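Local structure of UDP-N-acetylglucosamine 2-epimerase (Methanocaldococcus jannaschii, 4NES) at residues 167-172 / 291-296; 13-18 / 115-120; 172-177 / 269-274; 312-315 / 319-322. The protein probably catalyses the reversible epimerisation at C-2 that interconverts UDP-N-acetylglucosamine and UDP-N-acetylmannosamine. All blocks are in the same frame, centred on the assembly; numbering follows the deposited sequence.

Contact 2 closes first along the chain. It joins helix 10-23, after the first strand, to the end of strand 112-116, within the N-terminal sheet domain of this GT-B fold. Contact 1 opens later, at the start of helix 170-183, and closes on helix 289-298 of the second domain. Contact 3 begins at the V172 it shares with contact 1 and ends at 269-274, so its loop lies wholly within that of contact 1. Contact 4 follows as a short local closure at the edge of the second sheet. No two loops cross. Contacts 1, 2 and 3 all touch UDP. K15 bonds to E293 and Y271 to E294, which ties contacts 2 and 3 to contact 1.

Contact 1 of 4, residues 167-172 / 291-296; sequences VGNTIV and VQEEAC. With UDP (uridine-5'-diphosphate), chain C.
I171 and E294 mark the closest backbone approach, with CA atoms 7.4 Å apart, where the first turn of helix 170-183 meets helix 289-298. In this GT-B fold the contact sets the segment that follows the last strand of the first sheet against helix 289-298 of the second domain, beside bound UDP. N169 is the N-cap of helix 170-183. N169 OD1 accepts from I171 N at 2.9 Å in a nearly straight bond (168°). This holds the amide with ND2 turned to E293. The amide and carboxylate planes are 66° apart, and the groups are linked through a water that accepts from N169 ND2 and donates to E293 OE2. E293 also forms salt bridges with K15 and R311. I171 lays CG2 against CB of E293. With CG1 anti to the backbone N (chi1 -162°), I171 CD1 reaches to 3.3 Å from E294 OE2. The extended E294 chain carries its carboxylate to the ribose, and Y271 OH bonds to OE2 as well. E294 OE1 accepts from UDP O2' at 2.7 Å, and E294 OE2 accepts from UDP O3' at 2.7 Å.

Contact 2 of 4, residues 13-18 / 115-120; sequences IIKLSP and HVEAGL. With UDP (uridine-5'-diphosphate), chain C.
K15 stretches its extended chain to the carboxylate of E117, and its last carbon, CE, lies 3.4 Å from E117 OE2. K15 NZ donates to E117 OE2 at 2.7 Å, a salt bridge that uses the syn lone pair. A water donates to E117 OE1 at 2.8 Å and accepts a weak bond from K15 NZ. Both ends have further partners: K15 NZ forms a salt bridge with E293, and E117 OE2 accepts from N169 ND2. The pair joins helix 10-23 to the loop after strand 112-116, in the Rossmann-like N-terminal domain of the GT-B fold. A methionine in place of K15 would probably leave the buried carboxylates of E117 and E293 without the amino group they share. With CG anti to the backbone N (chi1 -160°), E117 extends from the loop toward the helix. On the same helix as K15, I14 touches the ribose, with CD1 3.5 Å from UDP O3'. One turn on, the helix kinks at P18. Just before it, S17 OG donates to I14 O at 2.7 Å.

Contact 3 of 4, residues 172-177 / 269-274; sequences VDATLQ and VGYLEF. With UDP (uridine-5'-diphosphate), chain C.
Y271 has CG anti to its backbone N (chi1 -167°), which sends the ring across to helix 170-183, where it meets A174 and T175. T175 places OG1 beside its own backbone N (chi1 -50°), on the side of the phenol. T175 OG1 lies 3.3 Å from Y271 OH, and the two side chains cross at about a right angle. Each has a partner outside the pair: T175 OG1 bonds to I171 O, and Y271 OH bonds to E294 OE2. The methyl of A174 packs on the same end of the ring, with CB 4.2 Å from Y271 CE2. A174 O sits at the ring edge, in its plane. UDP also meets the ring edge, and Y271 CE1 is 3.3 Å from UDP O2'. F274, one turn further along helix 271-280, lies under the uracil. UDP C5 stands 3.4 Å above the centre of the F274 ring. With an alanine in place of F274, the base would probably lose the ring it stacks on and be freer to tilt. The base edge is read by backbone atoms. V269 N donates to UDP O4 at 3.0 Å, nearly straight (167°), and UDP N3 donates to V269 O at 2.8 Å. This UDP pocket lies in the C-terminal domain, where GT-B proteins typically bind their nucleotide.

Contact 4 of 4, residues 312-315 / 319-322; sequences PETV and ANIL
T314 and N320 lie side by side and point the same way, at the turn from helix 313-316 into strand 320-322. These elements follow strand 302-304 in a beta-alpha-beta unit, and strand 320-322 is the outermost strand of the second sheet in this chain. Two hydrogen bonds join the segments. N320 ND2 donates to T314 OG1 at 2.9 Å, almost straight (168°), and the hydroxyl oxygen sits in the amide plane. T314 OG1 is set between the backbone N and the carbonyl carbon (chi1 62°), which brings it to the amide. It also bonds to R311 O. At its other end the amide is held by T304, whose OG1 bonds to N320 OD1. The amide is therefore fixed at both ends. A backbone bond closes the turn: A319 N donates to T314 O at 2.9 Å. A CA-H...O contact runs from V315 CA to N320 O at 3.5 Å. Close packing goes with the side-by-side pair, and N320 CB lies 3.7 Å from T314 CB. C296 of helix 289-298 packs on both T314 and A319. The apolar contact between the segments is further along the strand, where V315 CG2 touches L322 CG at 4.2 Å.

Contact 1 of 4, residues 167-172 / 291-296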
loop_
_atom_site.group_PDB
_atom_site.type_symbol
_atom_site.label_atom_id
_atom_site.label_comp_id
_atom_site.label_asym_id
_atom_site.label_seq_id
_atom_site.Cartn_x
_atom_site.Cartn_y
_atom_site.Cartn_z
ATOM N N VAL A 167 -9.183 14.577 15.864
ATOM C CA VAL A 167 -9.188 16.030 15.705
ATOM C C VAL A 167 -10.477 16.586 15.111
ATOM O O VAL A 167 -10.617 17.802 14.969
ATOM C CB VAL A 167 -8.003 16.519 14.832
ATOM C CG1 VAL A 167 -6.655 16.194 15.479
ATOM C CG2 VAL A 167 -8.081 15.937 13.414
ATOM N N GLY A 168 -11.427 15.710 14.792
ATOM C CA GLY A 168 -12.626 16.095 14.066
ATOM C C GLY A 168 -12.349 16.055 12.578
ATOM O O GLY A 168 -11.225 15.785 12.157
ATOM N N ASN A 169 -13.380 16.306 11.776
ATOM C CA ASN A 169 -13.211 16.357 10.332
ATOM C C ASN A 169 -13.132 17.798 9.862
ATOM O O ASN A 169 -13.990 18.611 10.216
ATOM C CB ASN A 169 -14.347 15.602 9.627
ATOM C CG ASN A 169 -14.015 15.262 8.182
ATOM O OD1 ASN A 169 -13.619 16.119 7.394
ATOM N ND2 ASN A 169 -14.137 13.982 7.837
ATOM N N THR A 170 -12.105 18.116 9.068
ATOM C CA THR A 170 -11.956 19.473 8.519
ATOM C C THR A 170 -13.148 19.936 7.668
ATOM O O THR A 170 -13.287 21.139 7.399
ATOM C CB THR A 170 -10.681 19.629 7.670
ATOM O OG1 THR A 170 -10.739 18.721 6.565
ATOM C CG2 THR A 170 -9.420 19.354 8.490
ATOM N N ILE A 171 -14.003 19.015 7.230
ATOM C CA ILE A 171 -15.179 19.426 6.483
ATOM C C ILE A 171 -16.101 20.291 7.346
ATOM O O ILE A 171 -16.811 21.158 6.817
ATOM C CB ILE A 171 -15.942 18.221 5.889
ATOM C CG1 ILE A 171 -16.879 18.685 4.780
ATOM C CG2 ILE A 171 -16.686 17.444 6.971
ATOM C CD1 ILE A 171 -16.156 19.309 3.616
ATOM N N VAL A 172 -16.078 20.104 8.668
ATOM C CA VAL A 172 -16.835 20.999 9.541
ATOM C C VAL A 172 -16.291 22.420 9.431
ATOM O O VAL A 172 -17.061 23.359 9.240
ATOM C CB VAL A 172 -16.831 20.548 11.019
ATOM C CG1 VAL A 172 -17.684 21.499 11.871
ATOM C CG2 VAL A 172 -17.354 19.142 11.141
ATOM N N VAL A 291 -20.534 14.609 0.868
ATOM C CA VAL A 291 -21.917 15.079 0.926
ATOM C C VAL A 291 -22.656 14.446 2.112
ATOM O O VAL A 291 -23.474 15.105 2.744
ATOM C CB VAL A 291 -22.653 14.863 -0.401
ATOM C CG1 VAL A 291 -24.120 15.236 -0.285
ATOM C CG2 VAL A 291 -21.991 15.678 -1.503
ATOM N N GLN A 292 -22.354 13.192 2.441
ATOM C CA GLN A 292 -22.946 12.569 3.630
ATOM C C GLN A 292 -22.615 13.386 4.876
ATOM O O GLN A 292 -23.471 13.607 5.737
ATOM C CB GLN A 292 -22.415 11.147 3.829
ATOM C CG GLN A 292 -22.941 10.123 2.847
ATOM C CD GLN A 292 -22.275 8.789 3.075
ATOM O OE1 GLN A 292 -22.536 8.119 4.070
ATOM N NE2 GLN A 292 -21.391 8.401 2.159
ATOM N N GLU A 293 -21.368 13.829 4.975
ATOM C CA GLU A 293 -20.937 14.640 6.106
ATOM C C GLU A 293 -21.612 16.005 6.125
ATOM O O GLU A 293 -22.116 16.436 7.161
ATOM C CB GLU A 293 -19.414 14.788 6.088
ATOM C CG GLU A 293 -18.714 13.472 6.405
ATOM C CD GLU A 293 -17.288 13.396 5.893
ATOM O OE1 GLU A 293 -16.884 14.264 5.094
ATOM O OE2 GLU A 293 -16.581 12.443 6.284
ATOM N N GLU A 294 -21.626 16.681 4.981
ATOM C CA GLU A 294 -22.256 17.992 4.890
ATOM C C GLU A 294 -23.749 17.955 5.176
ATOM O O GLU A 294 -24.268 18.842 5.846
ATOM C CB GLU A 294 -21.961 18.630 3.534
ATOM C CG GLU A 294 -20.485 18.967 3.422
ATOM C CD GLU A 294 -20.027 19.270 2.024
ATOM O OE1 GLU A 294 -20.737 18.927 1.051
ATOM O OE2 GLU A 294 -18.927 19.838 1.893
ATOM N N ALA A 295 -24.436 16.930 4.677
ATOM C CA ALA A 295 -25.863 16.776 4.949
ATOM C C ALA A 295 -26.076 16.703 6.459
ATOM O O ALA A 295 -26.964 17.357 7.011
ATOM C CB ALA A 295 -26.402 15.528 4.261
ATOM N N CYS A 296 -25.223 15.943 7.137
ATOM C CA CYS A 296 -25.345 15.787 8.574
ATOM C C CYS A 296 -25.111 17.125 9.287
ATOM O O CYS A 296 -25.880 17.533 10.173
ATOM C CB CYS A 296 -24.359 14.724 9.050
ATOM S SG CYS A 296 -24.420 14.365 10.813
HETATM N N1 UDP C . -19.278 19.523 -4.265
HETATM C C2 UDP C . -19.222 20.723 -4.889
HETATM N N3 UDP C . -19.923 20.921 -6.026
HETATM C C4 UDP C . -20.690 19.957 -6.581
HETATM C C5 UDP C . -20.770 18.701 -5.965
HETATM C C6 UDP C . -20.030 18.514 -4.792
HETATM O O2 UDP C . -18.536 21.637 -4.424
HETATM O O4 UDP C . -21.386 20.211 -7.759
HETATM C "C1'" UDP C . -18.499 19.230 -3.049
HETATM C "C2'" UDP C . -19.210 18.844 -1.860
HETATM O "O2'" UDP C . -19.744 19.977 -1.212
HETATM C "C3'" UDP C . -18.197 18.113 -1.086
HETATM C "C4'" UDP C . -17.314 17.554 -2.100
HETATM O "O4'" UDP C . -17.718 18.074 -3.342
HETATM O "O3'" UDP C . -17.452 18.919 -0.216
HETATM C "C5'" UDP C . -17.389 16.069 -2.209
HETATM O "O5'" UDP C . -16.620 15.580 -3.280
HETATM P PA UDP C . -17.023 14.285 -4.100
HETATM O O1A UDP C . -16.649 14.517 -5.548
HETATM O O2A UDP C . -18.501 14.018 -3.917
HETATM O O3A UDP C . -16.135 13.084 -3.590
HETATM P PB UDP C . -16.131 12.187 -2.305
HETATM O O1B UDP C . -16.429 13.034 -1.077
HETATM O O2B UDP C . -17.130 11.073 -2.487
HETATM O O3B UDP C . -14.727 11.650 -2.299
HETATM O O HOH W 1 -15.632 11.680 8.790
#

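Contact 2 of 4, residues 13-18 / 115-120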
loop_
_atom_site.group_PDB
_atom_site.type_symbol
_atom_site.label_atom_id
_atom_site.label_comp_id
_atom_site.label_asym_id
_atom_site.label_seq_id
_atom_site.Cartn_x
_atom_site.Cartn_y
_atom_site.Cartn_z
ATOM N N ILE A 13 -9.345 19.274 -2.236
ATOM C CA ILE A 13 -9.096 20.709 -2.221
ATOM C C ILE A 13 -9.958 21.347 -1.130
ATOM O O ILE A 13 -9.488 22.168 -0.326
ATOM C CB ILE A 13 -9.400 21.343 -3.595
ATOM C CG1 ILE A 13 -8.481 20.751 -4.667
ATOM C CG2 ILE A 13 -9.237 22.849 -3.534
ATOM C CD1 ILE A 13 -8.986 20.948 -6.092
ATOM N N ILE A 14 -11.216 20.938 -1.076
ATOM C CA ILE A 14 -12.150 21.483 -0.097
ATOM C C ILE A 14 -11.703 21.123 1.323
ATOM O O ILE A 14 -11.629 21.997 2.198
ATOM C CB ILE A 14 -13.581 20.970 -0.390
ATOM C CG1 ILE A 14 -14.082 21.531 -1.730
ATOM C CG2 ILE A 14 -14.524 21.303 0.761
ATOM C CD1 ILE A 14 -15.290 20.809 -2.266
ATOM N N LYS A 15 -11.369 19.857 1.552
ATOM C CA LYS A 15 -11.020 19.410 2.894
ATOM C C LYS A 15 -9.636 19.849 3.365
ATOM O O LYS A 15 -9.361 19.861 4.565
ATOM C CB LYS A 15 -11.213 17.891 3.022
ATOM C CG LYS A 15 -12.674 17.545 3.221
ATOM C CD LYS A 15 -12.941 16.046 3.145
ATOM C CE LYS A 15 -14.349 15.709 3.625
ATOM N NZ LYS A 15 -14.681 14.253 3.451
ATOM N N LEU A 16 -8.766 20.214 2.431
ATOM C CA LEU A 16 -7.461 20.771 2.792
ATOM C C LEU A 16 -7.513 22.278 2.986
ATOM O O LEU A 16 -6.605 22.850 3.595
ATOM C CB LEU A 16 -6.394 20.432 1.745
ATOM C CG LEU A 16 -5.916 18.982 1.823
ATOM C CD1 LEU A 16 -5.258 18.575 0.507
ATOM C CD2 LEU A 16 -4.968 18.785 3.020
ATOM N N SER A 17 -8.558 22.933 2.491
ATOM C CA SER A 17 -8.654 24.389 2.634
ATOM C C SER A 17 -8.519 24.916 4.080
ATOM O O SER A 17 -7.843 25.931 4.294
ATOM C CB SER A 17 -9.874 24.978 1.889
ATOM O OG SER A 17 -11.122 24.683 2.498
ATOM N N PRO A 18 -9.113 24.228 5.080
ATOM C CA PRO A 18 -8.905 24.731 6.446
ATOM C C PRO A 18 -7.476 24.549 6.942
ATOM O O PRO A 18 -7.024 25.327 7.803
ATOM C CB PRO A 18 -9.865 23.886 7.284
ATOM C CG PRO A 18 -10.931 23.431 6.300
ATOM C CD PRO A 18 -10.172 23.198 5.031
ATOM N N HIS A 115 -1.687 11.881 7.487
ATOM C CA HIS A 115 -2.914 11.526 6.794
ATOM C C HIS A 115 -4.109 12.186 7.459
ATOM O O HIS A 115 -4.475 11.851 8.592
ATOM C CB HIS A 115 -3.103 10.008 6.777
ATOM C CG HIS A 115 -4.223 9.558 5.904
ATOM N ND1 HIS A 115 -4.849 8.337 6.073
ATOM C CD2 HIS A 115 -4.823 10.137 4.836
ATOM C CE1 HIS A 115 -5.789 8.196 5.161
ATOM N NE2 HIS A 115 -5.798 9.280 4.396
ATOM N N VAL A 116 -4.717 13.115 6.730
ATOM C CA VAL A 116 -5.902 13.820 7.190
ATOM C C VAL A 116 -7.119 12.992 6.798
ATOM O O VAL A 116 -7.233 12.567 5.648
ATOM C CB VAL A 116 -5.963 15.217 6.554
ATOM C CG1 VAL A 116 -7.219 15.979 6.998
ATOM C CG2 VAL A 116 -4.707 16.013 6.896
ATOM N N GLU A 117 -7.998 12.742 7.765
ATOM C CA GLU A 117 -9.178 11.880 7.609
ATOM C C GLU A 117 -8.754 10.408 7.567
ATOM O O GLU A 117 -9.060 9.662 6.631
ATOM C CB GLU A 117 -10.050 12.285 6.412
ATOM C CG GLU A 117 -11.475 11.761 6.483
ATOM C CD GLU A 117 -12.256 12.064 5.221
ATOM O OE1 GLU A 117 -12.034 11.395 4.183
ATOM O OE2 GLU A 117 -13.090 12.986 5.273
ATOM N N ALA A 118 -8.050 10.007 8.619
ATOM C CA ALA A 118 -7.515 8.670 8.778
ATOM C C ALA A 118 -8.507 7.770 9.512
ATOM O O ALA A 118 -9.249 8.223 10.363
ATOM C CB ALA A 118 -6.208 8.758 9.557
ATOM N N GLY A 119 -8.500 6.485 9.181
ATOM C CA GLY A 119 -9.208 5.502 9.974
ATOM C C GLY A 119 -10.639 5.224 9.566
ATOM O O GLY A 119 -11.299 4.384 10.172
ATOM N N LEU A 120 -11.148 5.934 8.563
ATOM C CA LEU A 120 -12.499 5.652 8.085
ATOM C C LEU A 120 -12.513 4.265 7.435
ATOM O O LEU A 120 -11.582 3.901 6.707
ATOM C CB LEU A 120 -12.969 6.704 7.085
ATOM C CG LEU A 120 -13.371 8.082 7.618
ATOM C CD1 LEU A 120 -12.232 8.781 8.307
ATOM C CD2 LEU A 120 -13.894 8.936 6.469
HETATM N N1 UDP C . -19.278 19.523 -4.265
HETATM C C2 UDP C . -19.222 20.723 -4.889
HETATM N N3 UDP C . -19.923 20.921 -6.026
HETATM C C4 UDP C . -20.690 19.957 -6.581
HETATM C C5 UDP C . -20.770 18.701 -5.965
HETATM C C6 UDP C . -20.030 18.514 -4.792
HETATM O O2 UDP C . -18.536 21.637 -4.424
HETATM O O4 UDP C . -21.386 20.211 -7.759
HETATM C "C1'" UDP C . -18.499 19.230 -3.049
HETATM C "C2'" UDP C . -19.210 18.844 -1.860
HETATM O "O2'" UDP C . -19.744 19.977 -1.212
HETATM C "C3'" UDP C . -18.197 18.113 -1.086
HETATM C "C4'" UDP C . -17.314 17.554 -2.100
HETATM O "O4'" UDP C . -17.718 18.074 -3.342
HETATM O "O3'" UDP C . -17.452 18.919 -0.216
HETATM C "C5'" UDP C . -17.389 16.069 -2.209
HETATM O "O5'" UDP C . -16.620 15.580 -3.280
HETATM P PA UDP C . -17.023 14.285 -4.100
HETATM O O1A UDP C . -16.649 14.517 -5.548
HETATM O O2A UDP C . -18.501 14.018 -3.917
HETATM O O3A UDP C . -16.135 13.084 -3.590
HETATM P PB UDP C . -16.131 12.187 -2.305
HETATM O O1B UDP C . -16.429 13.034 -1.077
HETATM O O2B UDP C . -17.130 11.073 -2.487
HETATM O O3B UDP C . -14.727 11.650 -2.299
HETATM O O HOH W 2 -12.237 12.780 1.755
#

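Contact 3 of 4, residues 172-177 / 269-274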
loop_
_atom_site.group_PDB
_atom_site.type_symbol
_atom_site.label_atom_id
_atom_site.label_comp_id
_atom_site.label_asym_id
_atom_site.label_seq_id
_atom_site.Cartn_x
_atom_site.Cartn_y
_atom_site.Cartn_z
ATOM N N VAL A 172 -16.078 20.104 8.668
ATOM C CA VAL A 172 -16.835 20.999 9.541
ATOM C C VAL A 172 -16.291 22.420 9.431
ATOM O O VAL A 172 -17.061 23.359 9.240
ATOM C CB VAL A 172 -16.831 20.548 11.019
ATOM C CG1 VAL A 172 -17.684 21.499 11.871
ATOM C CG2 VAL A 172 -17.354 19.142 11.141
ATOM N N ASP A 173 -14.971 22.576 9.550
ATOM C CA ASP A 173 -14.340 23.885 9.365
ATOM C C ASP A 173 -14.774 24.501 8.039
ATOM O O ASP A 173 -15.148 25.668 7.976
ATOM C CB ASP A 173 -12.807 23.797 9.259
ATOM C CG ASP A 173 -12.132 23.004 10.371
ATOM O OD1 ASP A 173 -12.712 22.071 10.953
ATOM O OD2 ASP A 173 -10.938 23.296 10.611
ATOM N N ALA A 174 -14.681 23.722 6.964
ATOM C CA ALA A 174 -14.956 24.234 5.625
ATOM C C ALA A 174 -16.412 24.676 5.480
ATOM O O ALA A 174 -16.703 25.759 4.948
ATOM C CB ALA A 174 -14.610 23.198 4.575
ATOM N N THR A 175 -17.323 23.849 5.973
ATOM C CA THR A 175 -18.741 24.147 5.855
ATOM C C THR A 175 -19.045 25.370 6.721
ATOM O O THR A 175 -19.850 26.228 6.339
ATOM C CB THR A 175 -19.606 22.916 6.242
ATOM O OG1 THR A 175 -19.137 21.758 5.540
ATOM C CG2 THR A 175 -21.054 23.142 5.882
ATOM N N LEU A 176 -18.355 25.477 7.856
ATOM C CA LEU A 176 -18.501 26.597 8.787
ATOM C C LEU A 176 -17.758 27.877 8.375
ATOM O O LEU A 176 -18.162 28.972 8.784
ATOM C CB LEU A 176 -18.059 26.179 10.194
ATOM C CG LEU A 176 -19.106 25.668 11.188
ATOM C CD1 LEU A 176 -19.766 26.852 11.895
ATOM C CD2 LEU A 176 -20.153 24.786 10.519
ATOM N N GLN A 177 -16.677 27.760 7.601
ATOM C CA GLN A 177 -15.976 28.949 7.091
ATOM C C GLN A 177 -16.718 29.543 5.878
ATOM O O GLN A 177 -16.691 30.758 5.668
ATOM C CB GLN A 177 -14.438 28.723 6.851
ATOM C CG GLN A 177 -13.975 27.557 5.899
ATOM C CD GLN A 177 -12.421 27.280 5.835
ATOM O OE1 GLN A 177 -11.875 26.991 4.757
ATOM N NE2 GLN A 177 -11.749 27.336 6.978
ATOM N N VAL A 269 -20.817 22.344 -9.816
ATOM C CA VAL A 269 -20.732 23.754 -9.420
ATOM C C VAL A 269 -19.697 23.973 -8.325
ATOM O O VAL A 269 -19.181 23.025 -7.732
ATOM C CB VAL A 269 -22.101 24.297 -8.951
ATOM C CG1 VAL A 269 -23.129 24.184 -10.068
ATOM C CG2 VAL A 269 -22.563 23.558 -7.695
ATOM N N GLY A 270 -19.391 25.240 -8.051
ATOM C CA GLY A 270 -18.440 25.602 -7.011
ATOM C C GLY A 270 -18.962 25.268 -5.626
ATOM O O GLY A 270 -20.148 24.963 -5.450
ATOM N N TYR A 271 -18.069 25.308 -4.643
ATOM C CA TYR A 271 -18.423 24.943 -3.273
ATOM C C TYR A 271 -19.493 25.853 -2.667
ATOM O O TYR A 271 -20.410 25.385 -1.996
ATOM C CB TYR A 271 -17.172 24.948 -2.402
ATOM C CG TYR A 271 -17.352 24.285 -1.061
ATOM C CD1 TYR A 271 -17.934 23.037 -0.959
ATOM C CD2 TYR A 271 -16.915 24.912 0.107
ATOM C CE1 TYR A 271 -18.087 22.418 0.267
ATOM C CE2 TYR A 271 -17.064 24.296 1.341
ATOM C CZ TYR A 271 -17.657 23.047 1.406
ATOM O OH TYR A 271 -17.809 22.422 2.625
ATOM N N LEU A 272 -19.384 27.154 -2.905
ATOM C CA LEU A 272 -20.352 28.088 -2.338
ATOM C C LEU A 272 -21.750 27.815 -2.881
ATOM O O LEU A 272 -22.742 27.775 -2.138
ATOM C CB LEU A 272 -19.945 29.533 -2.632
ATOM C CG LEU A 272 -18.578 29.939 -2.100
ATOM C CD1 LEU A 272 -18.277 31.374 -2.525
ATOM C CD2 LEU A 272 -18.522 29.811 -0.587
ATOM N N GLU A 273 -21.814 27.620 -4.191
ATOM C CA GLU A 273 -23.058 27.288 -4.855
ATOM C C GLU A 273 -23.621 25.961 -4.337
ATOM O O GLU A 273 -24.819 25.845 -4.063
ATOM C CB GLU A 273 -22.825 27.233 -6.368
ATOM C CG GLU A 273 -22.572 28.609 -7.004
ATOM C CD GLU A 273 -21.150 29.105 -6.833
ATOM O OE1 GLU A 273 -20.255 28.314 -6.457
ATOM O OE2 GLU A 273 -20.921 30.307 -7.079
ATOM N N PHE A 274 -22.754 24.962 -4.193
ATOM C CA PHE A 274 -23.230 23.654 -3.765
ATOM C C PHE A 274 -23.716 23.659 -2.319
ATOM O O PHE A 274 -24.710 23.006 -1.996
ATOM C CB PHE A 274 -22.183 22.561 -3.994
ATOM C CG PHE A 274 -22.776 21.191 -4.004
ATOM C CD1 PHE A 274 -23.559 20.784 -5.070
ATOM C CD2 PHE A 274 -22.598 20.328 -2.933
ATOM C CE1 PHE A 274 -24.145 19.526 -5.082
ATOM C CE2 PHE A 274 -23.176 19.063 -2.949
ATOM C CZ PHE A 274 -23.952 18.676 -4.025
HETATM N N1 UDP C . -19.278 19.523 -4.265
HETATM C C2 UDP C . -19.222 20.723 -4.889
HETATM N N3 UDP C . -19.923 20.921 -6.026
HETATM C C4 UDP C . -20.690 19.957 -6.581
HETATM C C5 UDP C . -20.770 18.701 -5.965
HETATM C C6 UDP C . -20.030 18.514 -4.792
HETATM O O2 UDP C . -18.536 21.637 -4.424
HETATM O O4 UDP C . -21.386 20.211 -7.759
HETATM C "C1'" UDP C . -18.499 19.230 -3.049
HETATM C "C2'" UDP C . -19.210 18.844 -1.860
HETATM O "O2'" UDP C . -19.744 19.977 -1.212
HETATM C "C3'" UDP C . -18.197 18.113 -1.086
HETATM C "C4'" UDP C . -17.314 17.554 -2.100
HETATM O "O4'" UDP C . -17.718 18.074 -3.342
HETATM O "O3'" UDP C . -17.452 18.919 -0.216
HETATM C "C5'" UDP C . -17.389 16.069 -2.209
HETATM O "O5'" UDP C . -16.620 15.580 -3.280
HETATM P PA UDP C . -17.023 14.285 -4.100
HETATM O O1A UDP C . -16.649 14.517 -5.548
HETATM O O2A UDP C . -18.501 14.018 -3.917
HETATM O O3A UDP C . -16.135 13.084 -3.590
HETATM P PB UDP C . -16.131 12.187 -2.305
HETATM O O1B UDP C . -16.429 13.034 -1.077
HETATM O O2B UDP C . -17.130 11.073 -2.487
HETATM O O3B UDP C . -14.727 11.650 -2.299
#

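Contact 4 of 4, residues 312-315 / 319-322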
loop_
_atom_site.group_PDB
_atom_site.type_symbol
_atom_site.label_atom_id
_atom_site.label_comp_id
_atom_site.label_asym_id
_atom_site.label_seq_id
_atom_site.Cartn_x
_atom_site.Cartn_y
_atom_site.Cartn_z
ATOM N N PRO A 312 -20.206 5.846 9.363
ATOM C CA PRO A 312 -21.377 5.228 9.974
ATOM C C PRO A 312 -21.976 6.094 11.063
ATOM O O PRO A 312 -23.113 5.844 11.432
ATOM C CB PRO A 312 -20.812 3.934 10.580
ATOM C CG PRO A 312 -19.370 4.246 10.814
ATOM C CD PRO A 312 -18.985 5.061 9.638
ATOM N N GLU A 313 -21.223 7.078 11.556
ATOM C CA GLU A 313 -21.727 7.962 12.598
ATOM C C GLU A 313 -22.967 8.723 12.105
ATOM O O GLU A 313 -23.868 9.019 12.881
ATOM C CB GLU A 313 -20.626 8.918 13.085
ATOM C CG GLU A 313 -19.216 8.278 13.135
ATOM C CD GLU A 313 -18.556 8.237 11.776
ATOM O OE1 GLU A 313 -19.207 8.704 10.832
ATOM O OE2 GLU A 313 -17.375 7.763 11.630
ATOM N N THR A 314 -23.031 9.003 10.808
ATOM C CA THR A 314 -24.201 9.686 10.249
ATOM C C THR A 314 -25.456 8.822 10.327
ATOM O O THR A 314 -26.559 9.329 10.524
ATOM C CB THR A 314 -23.974 10.103 8.796
ATOM O OG1 THR A 314 -23.764 8.933 7.991
ATOM C CG2 THR A 314 -22.768 11.024 8.694
ATOM N N VAL A 315 -25.296 7.513 10.161
ATOM C CA VAL A 315 -26.411 6.599 10.312
ATOM C C VAL A 315 -26.718 6.432 11.796
ATOM O O VAL A 315 -27.884 6.441 12.195
ATOM C CB VAL A 315 -26.112 5.226 9.670
ATOM C CG1 VAL A 315 -27.254 4.255 9.915
ATOM C CG2 VAL A 315 -25.871 5.380 8.167
ATOM N N ALA A 319 -29.108 10.700 10.965
ATOM C CA ALA A 319 -29.086 11.705 9.908
ATOM C C ALA A 319 -29.121 11.084 8.510
ATOM O O ALA A 319 -29.385 11.784 7.540
ATOM C CB ALA A 319 -27.859 12.596 10.060
ATOM N N ASN A 320 -28.869 9.775 8.419
ATOM C CA ASN A 320 -28.541 9.122 7.149
ATOM C C ASN A 320 -29.072 7.701 7.189
ATOM O O ASN A 320 -29.197 7.109 8.265
ATOM C CB ASN A 320 -27.013 9.126 6.980
ATOM C CG ASN A 320 -26.534 8.697 5.582
ATOM O OD1 ASN A 320 -27.303 8.620 4.616
ATOM N ND2 ASN A 320 -25.229 8.452 5.477
ATOM N N ILE A 321 -29.397 7.169 6.017
ATOM C CA ILE A 321 -29.883 5.799 5.889
ATOM C C ILE A 321 -29.330 5.224 4.592
ATOM O O ILE A 321 -29.271 5.926 3.576
ATOM C CB ILE A 321 -31.428 5.758 5.921
ATOM C CG1 ILE A 321 -31.951 4.325 5.802
ATOM C CG2 ILE A 321 -32.014 6.668 4.854
ATOM C CD1 ILE A 321 -33.417 4.217 6.136
ATOM N N LEU A 322 -28.902 3.962 4.637
ATOM C CA LEU A 322 -28.338 3.294 3.468
ATOM C C LEU A 322 -29.405 2.516 2.709
ATOM O O LEU A 322 -30.149 1.737 3.312
ATOM C CB LEU A 322 -27.235 2.325 3.889
ATOM C CG LEU A 322 -26.134 2.885 4.782
ATOM C CD1 LEU A 322 -25.109 1.819 5.107
ATOM C CD2 LEU A 322 -25.474 4.071 4.119
#